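Long-range contacts in DMATS type aromatic prenyltransferase (Micromonospora olivasterospora, PDB 6ZRY), which probably transfers a dimethylallyl group to the indole ring of tryptophan, at C6, as an aromatic prenyltransferase of the ABBA-barrel type: residues 325-330 with 343-348; 59-64 with 75-80. All blocks are in the same frame, centred on the assembly; numbering follows the deposited sequence. Where two conformers were deposited one is given.

Contact 1. Residues 325-330 with 343-348; sequences GLIAHV and VYLSAE. With TRP (tryptophan), chain C.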
loop_
_atom_site.group_PDB
_atom_site.type_symbol
_atom_site.label_atom_id
_atom_site.label_comp_id
_atom_site.label_asym_id
_atom_site.label_seq_id
_atom_site.Cartn_x
_atom_site.Cartn_y
_atom_site.Cartn_z
ATOM N N GLY A 325 7.323 14.466 -1.646
ATOM C CA GLY A 325 6.282 13.561 -1.117
ATOM C C GLY A 325 5.125 13.319 -2.088
ATOM O O GLY A 325 4.251 12.523 -1.738
ATOM N N LEU A 326 5.073 13.985 -3.251
ATOM C CA LEU A 326 4.114 13.577 -4.303
ATOM C C LEU A 326 4.412 12.126 -4.643
ATOM O O LEU A 326 3.499 11.293 -4.582
ATOM C CB LEU A 326 4.223 14.452 -5.559
ATOM C CG LEU A 326 3.454 13.904 -6.757
ATOM C CD1 LEU A 326 1.965 13.888 -6.499
ATOM C CD2 LEU A 326 3.778 14.675 -8.008
ATOM N N ILE A 327 5.670 11.828 -4.965
ATOM C CA ILE A 327 6.117 10.431 -5.163
ATOM C C ILE A 327 6.469 9.889 -3.772
ATOM O O ILE A 327 7.547 10.166 -3.276
ATOM C CB ILE A 327 7.268 10.337 -6.177
ATOM C CG1 ILE A 327 6.900 11.034 -7.488
ATOM C CG2 ILE A 327 7.649 8.877 -6.395
ATOM C CD1 ILE A 327 8.008 11.070 -8.506
ATOM N N ALA A 328 5.523 9.203 -3.148
ATOM C CA ALA A 328 5.603 8.829 -1.732
ATOM C C ALA A 328 6.509 7.598 -1.553
ATOM O O ALA A 328 7.265 7.522 -0.560
ATOM C CB ALA A 328 4.208 8.547 -1.218
ATOM N N HIS A 329 6.371 6.664 -2.455
ATOM C CA HIS A 329 7.075 5.367 -2.471
ATOM C C HIS A 329 7.354 4.952 -3.913
ATOM O O HIS A 329 6.632 5.390 -4.839
ATOM C CB HIS A 329 6.270 4.256 -1.808
ATOM C CG HIS A 329 5.747 4.555 -0.457
ATOM N ND1 HIS A 329 6.397 4.149 0.672
ATOM C CD2 HIS A 329 4.616 5.169 -0.046
ATOM C CE1 HIS A 329 5.682 4.509 1.745
ATOM N NE2 HIS A 329 4.596 5.149 1.330
ATOM N N VAL A 330 8.338 4.090 -4.089
ATOM C CA VAL A 330 8.489 3.320 -5.341
ATOM C C VAL A 330 8.844 1.898 -4.953
ATOM O O VAL A 330 9.580 1.722 -3.949
ATOM C CB VAL A 330 9.538 3.948 -6.290
ATOM C CG1 VAL A 330 10.911 3.955 -5.678
ATOM C CG2 VAL A 330 9.535 3.235 -7.640
ATOM N N VAL A 343 4.632 3.043 -8.635
ATOM C CA VAL A 343 4.893 4.429 -8.195
ATOM C C VAL A 343 3.672 4.861 -7.401
ATOM O O VAL A 343 2.556 4.668 -7.891
ATOM C CB VAL A 343 5.163 5.353 -9.406
ATOM C CG1 VAL A 343 5.578 6.738 -8.955
ATOM C CG2 VAL A 343 6.220 4.753 -10.330
ATOM N N TYR A 344 3.891 5.372 -6.201
ATOM C CA TYR A 344 2.817 5.726 -5.244
ATOM C C TYR A 344 2.741 7.241 -5.266
ATOM O O TYR A 344 3.789 7.900 -5.014
ATOM C CB TYR A 344 3.096 5.090 -3.887
ATOM C CG TYR A 344 3.162 3.594 -3.927
ATOM C CD1 TYR A 344 4.283 2.963 -4.422
ATOM C CD2 TYR A 344 2.117 2.800 -3.472
ATOM C CE1 TYR A 344 4.378 1.587 -4.476
ATOM C CE2 TYR A 344 2.191 1.409 -3.539
ATOM C CZ TYR A 344 3.340 0.811 -4.016
ATOM O OH TYR A 344 3.471 -0.542 -4.119
ATOM N N LEU A 345 1.570 7.772 -5.609
ATOM C CA LEU A 345 1.352 9.218 -5.829
ATOM C C LEU A 345 0.366 9.780 -4.795
ATOM O O LEU A 345 -0.756 9.243 -4.649
ATOM C CB LEU A 345 0.849 9.406 -7.261
ATOM C CG LEU A 345 1.817 8.976 -8.356
ATOM C CD1 LEU A 345 1.150 9.068 -9.732
ATOM C CD2 LEU A 345 3.072 9.825 -8.331
ATOM N N SER A 346 0.797 10.810 -4.077
ATOM C CA SER A 346 0.030 11.451 -3.001
ATOM C C SER A 346 -1.033 12.402 -3.568
ATOM O O SER A 346 -0.749 13.153 -4.479
ATOM C CB SER A 346 0.943 12.189 -2.067
ATOM O OG SER A 346 1.937 11.324 -1.534
ATOM N N ALA A 347 -2.208 12.409 -2.969
ATOM C CA ALA A 347 -3.288 13.353 -3.299
ATOM C C ALA A 347 -2.880 14.791 -2.958
ATOM O O ALA A 347 -3.299 15.693 -3.667
ATOM C CB ALA A 347 -4.538 12.944 -2.561
ATOM N N GLU A 348 -2.119 14.995 -1.894
ATOM C CA GLU A 348 -1.745 16.336 -1.397
ATOM C C GLU A 348 -3.013 17.210 -1.291
ATOM O O GLU A 348 -2.979 18.415 -1.684
ATOM C CB GLU A 348 -0.722 16.995 -2.315
ATOM C CG GLU A 348 0.602 16.253 -2.410
ATOM C CD GLU A 348 1.684 16.948 -3.236
ATOM O OE1 GLU A 348 2.826 16.868 -2.846
ATOM O OE2 GLU A 348 1.359 17.514 -4.337
HETATM N N TRP C . 1.675 6.473 4.594
HETATM C CA TRP C . 2.036 5.222 5.347
HETATM C C TRP C . 3.553 5.024 5.312
HETATM O O TRP C . 4.078 4.188 6.069
HETATM C CB TRP C . 1.287 3.996 4.791
HETATM C CG TRP C . 1.607 3.651 3.371
HETATM C CD1 TRP C . 1.058 4.199 2.242
HETATM C CD2 TRP C . 2.549 2.661 2.916
HETATM N NE1 TRP C . 1.602 3.621 1.123
HETATM C CE2 TRP C . 2.508 2.667 1.502
HETATM C CE3 TRP C . 3.409 1.760 3.562
HETATM C CZ2 TRP C . 3.311 1.825 0.728
HETATM C CZ3 TRP C . 4.198 0.928 2.795
HETATM C CH2 TRP C . 4.142 0.958 1.400
HETATM O OXT TRP C . 4.267 5.701 4.538
#

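Contact 2. Residues 59-64 with 75-80; sequences TPVEFS and LRILGE. With TRP (tryptophan), chain C.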
loop_
_atom_site.group_PDB
_atom_site.type_symbol
_atom_site.label_atom_id
_atom_site.label_comp_id
_atom_site.label_asym_id
_atom_site.label_seq_id
_atom_site.Cartn_x
_atom_site.Cartn_y
_atom_site.Cartn_z
ATOM N N THR A 59 -4.616 12.886 4.201
ATOM C CA THR A 59 -5.587 12.504 3.166
ATOM C C THR A 59 -5.828 11.006 3.344
ATOM O O THR A 59 -4.867 10.256 3.394
ATOM C CB THR A 59 -5.110 12.833 1.755
ATOM O OG1 THR A 59 -4.719 14.207 1.648
ATOM C CG2 THR A 59 -6.197 12.551 0.753
ATOM N N PRO A 60 -7.079 10.511 3.489
ATOM C CA PRO A 60 -7.289 9.079 3.724
ATOM C C PRO A 60 -7.254 8.181 2.480
ATOM O O PRO A 60 -7.774 7.119 2.520
ATOM C CB PRO A 60 -8.687 9.064 4.380
ATOM C CG PRO A 60 -9.403 10.228 3.709
ATOM C CD PRO A 60 -8.337 11.288 3.524
ATOM N N VAL A 61 -6.567 8.632 1.421
ATOM C CA VAL A 61 -6.443 7.930 0.117
ATOM C C VAL A 61 -5.024 8.185 -0.430
ATOM O O VAL A 61 -4.502 9.327 -0.242
ATOM C CB VAL A 61 -7.549 8.380 -0.872
ATOM C CG1 VAL A 61 -7.110 8.260 -2.329
ATOM C CG2 VAL A 61 -8.860 7.620 -0.640
ATOM N N GLU A 62 -4.431 7.165 -1.053
ATOM C CA GLU A 62 -3.143 7.267 -1.799
ATOM C C GLU A 62 -3.325 6.524 -3.118
ATOM O O GLU A 62 -3.899 5.429 -3.108
ATOM C CB GLU A 62 -1.995 6.666 -1.004
ATOM C CG GLU A 62 -0.672 6.749 -1.729
ATOM C CD GLU A 62 0.500 6.193 -0.941
ATOM O OE1 GLU A 62 1.179 6.969 -0.239
ATOM O OE2 GLU A 62 0.694 4.978 -1.020
ATOM N N PHE A 63 -2.891 7.111 -4.218
ATOM C CA PHE A 63 -2.962 6.516 -5.557
ATOM C C PHE A 63 -1.670 5.761 -5.820
ATOM O O PHE A 63 -0.672 6.079 -5.203
ATOM C CB PHE A 63 -3.142 7.602 -6.612
ATOM C CG PHE A 63 -4.386 8.436 -6.443
ATOM C CD1 PHE A 63 -5.637 7.892 -6.692
ATOM C CD2 PHE A 63 -4.302 9.749 -6.005
ATOM C CE1 PHE A 63 -6.795 8.657 -6.543
ATOM C CE2 PHE A 63 -5.452 10.513 -5.856
ATOM C CZ PHE A 63 -6.698 9.965 -6.120
ATOM N N SER A 64 -1.700 4.806 -6.730
ATOM C CA SER A 64 -0.472 4.206 -7.288
ATOM C C SER A 64 -0.724 3.715 -8.686
ATOM O O SER A 64 -1.909 3.421 -9.034
ATOM C CB SER A 64 0.067 3.092 -6.389
ATOM O OG SER A 64 -0.871 2.044 -6.224
ATOM N N LEU A 75 -3.982 0.720 -11.987
ATOM C CA LEU A 75 -4.212 1.881 -11.087
ATOM C C LEU A 75 -4.819 1.342 -9.794
ATOM O O LEU A 75 -5.704 0.476 -9.861
ATOM C CB LEU A 75 -5.116 2.848 -11.860
ATOM C CG LEU A 75 -5.666 4.083 -11.168
ATOM C CD1 LEU A 75 -4.565 4.945 -10.573
ATOM C CD2 LEU A 75 -6.480 4.884 -12.179
ATOM N N ARG A 76 -4.344 1.812 -8.650
ATOM C CA ARG A 76 -4.899 1.390 -7.346
ATOM C C ARG A 76 -5.110 2.610 -6.451
ATOM O O ARG A 76 -4.395 3.631 -6.615
ATOM C CB ARG A 76 -3.995 0.350 -6.688
ATOM C CG ARG A 76 -3.623 -0.804 -7.606
ATOM C CD ARG A 76 -2.299 -0.567 -8.340
ATOM N NE ARG A 76 -1.285 -0.160 -7.378
ATOM C CZ ARG A 76 -0.769 -0.965 -6.422
ATOM N NH1 ARG A 76 -1.129 -2.236 -6.348
ATOM N NH2 ARG A 76 0.122 -0.495 -5.564
ATOM N N ILE A 77 -6.072 2.486 -5.551
ATOM C CA ILE A 77 -6.315 3.439 -4.453
ATOM C C ILE A 77 -6.205 2.645 -3.170
ATOM O O ILE A 77 -6.947 1.648 -3.051
ATOM C CB ILE A 77 -7.704 4.090 -4.549
ATOM C CG1 ILE A 77 -7.852 4.939 -5.806
ATOM C CG2 ILE A 77 -7.947 4.892 -3.293
ATOM C CD1 ILE A 77 -9.274 5.290 -6.149
ATOM N N LEU A 78 -5.381 3.106 -2.239
ATOM C CA LEU A 78 -5.360 2.618 -0.849
ATOM C C LEU A 78 -6.077 3.646 0.007
ATOM O O LEU A 78 -5.771 4.828 -0.125
ATOM C CB LEU A 78 -3.911 2.433 -0.398
ATOM C CG LEU A 78 -3.711 1.934 1.038
ATOM C CD1 LEU A 78 -4.112 0.475 1.165
ATOM C CD2 LEU A 78 -2.280 2.102 1.458
ATOM N N GLY A 79 -6.970 3.239 0.890
ATOM C CA GLY A 79 -7.503 4.219 1.842
ATOM C C GLY A 79 -8.469 3.637 2.823
ATOM O O GLY A 79 -8.506 2.394 2.985
ATOM N N GLU A 80 -9.193 4.521 3.511
ATOM C CA GLU A 80 -10.108 4.125 4.577
ATOM C C GLU A 80 -11.301 5.078 4.576
ATOM O O GLU A 80 -11.177 6.213 4.104
ATOM C CB GLU A 80 -9.399 4.063 5.941
ATOM C CG GLU A 80 -8.848 5.383 6.427
ATOM C CD GLU A 80 -8.150 5.308 7.775
ATOM O OE1 GLU A 80 -8.412 4.353 8.545
ATOM O OE2 GLU A 80 -7.336 6.201 8.055
HETATM N N TRP C . 1.675 6.473 4.594
HETATM C CA TRP C . 2.036 5.222 5.347
HETATM C C TRP C . 3.553 5.024 5.312
HETATM O O TRP C . 4.078 4.188 6.069
HETATM C CB TRP C . 1.287 3.996 4.791
HETATM C CG TRP C . 1.607 3.651 3.371
HETATM C CD1 TRP C . 1.058 4.199 2.242
HETATM C CD2 TRP C . 2.549 2.661 2.916
HETATM N NE1 TRP C . 1.602 3.621 1.123
HETATM C CE2 TRP C . 2.508 2.667 1.502
HETATM C CE3 TRP C . 3.409 1.760 3.562
HETATM C CZ2 TRP C . 3.311 1.825 0.728
HETATM C CZ3 TRP C . 4.198 0.928 2.795
HETATM C CH2 TRP C . 4.142 0.958 1.400
HETATM O OXT TRP C . 4.267 5.701 4.538
#

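Contact 1. Residues 325-330 with 343-348
Strands 327-330 and 343-346 run antiparallel, their axes 4.7 Å apart at closest approach and their directions 162° apart, joined by bonds such as Ala-328 N to Tyr-344 O and Ser-346 N to Leu-326 O. Between the pairs Ile-327/Leu-345 and Val-330/Val-343 the first strand has one residue more, a beta bulge that leaves the buried His-329 N without a partner. Ser-346 OG donates to Gly-325 O (2.6 Å), almost in line with the carbonyl. Ile-327 and Leu-345 lie side by side, CG1 against CD2 at 4.1 Å, under helices 287-300 and 305-315. This is the outer face of a hairpin in the ABBA barrel; His-329 and Tyr-344 face the lumen. With CG anti to the carbonyl carbon (chi1 -51°), His-329 carries its imidazole to the bound tryptophan, one face roughly parallel to the indole, CZ2 3.5 Å above its centre and OXT at its edge. Another edge meets the face of Tyr-344 (centroids 5.7 Å, planes at 78°). Replacing His-329 by alanine would probably leave the indole freer to tilt and cost Tyr-344 the imidazole edge set against its face. Tyr-344 OH is hydrogen-bonded to Ser-331 OG.

Contact 2. Residues 59-64 with 75-80
Ile-77 lies alongside Phe-63, both pointing the same way, with Ile-77 CG1 set 3.8 Å from Phe-63 CD1. Its other branch, CG2, turns to CG1 of Val-61, in the conformer given for that valine. Val-61 CG1 also lies over one face of the Phe-63 ring, offset toward the rim. Helix 6-21 covers this apolar layer, Leu-17 meeting Phe-63 and Leu-14 meeting Ile-77. Behind it the backbones are antiparallel. Glu-62 and Leu-78 form a hydrogen-bonded pair, in which Glu-62 N to Leu-78 O is 2.8 Å and Leu-78 N to Glu-62 O 2.9 Å, and Ser-64 and Arg-76 form the next. Gly-79 sits hard against Pro-60 O, its CA 3.0 Å away, where a side chain would clash. Glu-80 N still bonds to that carbonyl, and the carboxylate of Glu-80 reaches Ser-52.

The hairpin is one of the antiparallel units of the ABBA barrel, with helices outside and substrate within. On its inner face Glu-62 runs fully extended into the lumen (chi1 180°, chi2 178°), and its OE2 accepts the indole N-H of the bound tryptophan: NE1 to OE2 is 2.7 Å, with 151° at the hydrogen. That bond probably helps set which edge of the indole faces this wall, much as the corresponding glutamate does in related indole prenyltransferases. Leu-78, between Glu-62 and Trp-132, brings CD2 to 4.0 Å from ligand CD1. Further along, Arg-76 bends at chi2 and chi3 to bring its guanidinium near Ser-64 OG, which lies somewhat out of the guanidinium plane as seen from NE; this rests on one of two conformers and on a suspiciously short NE contact, while the bond from NH2 is weak.

From the N terminus, contact 2 comes first: it pairs strands 61-68 and 71-79 across a short turn. Contact 1 opens far later, near the C terminus, where strands 327-333 and 341-346 are paired across a turn that is partly unmodelled. The two hairpins follow in series, neither nested nor crossing. They are nevertheless neighbours in the barrel, since strand 341-346 runs antiparallel to strand 61-68: Leu-345 N lies 2.8 Å from Phe-63 O, a probable hydrogen bond, and Ala-328 CB packs on Glu-62 OE1. This seam joins the last strand to the first and closes the barrel, so that both contacts wall the same tryptophan.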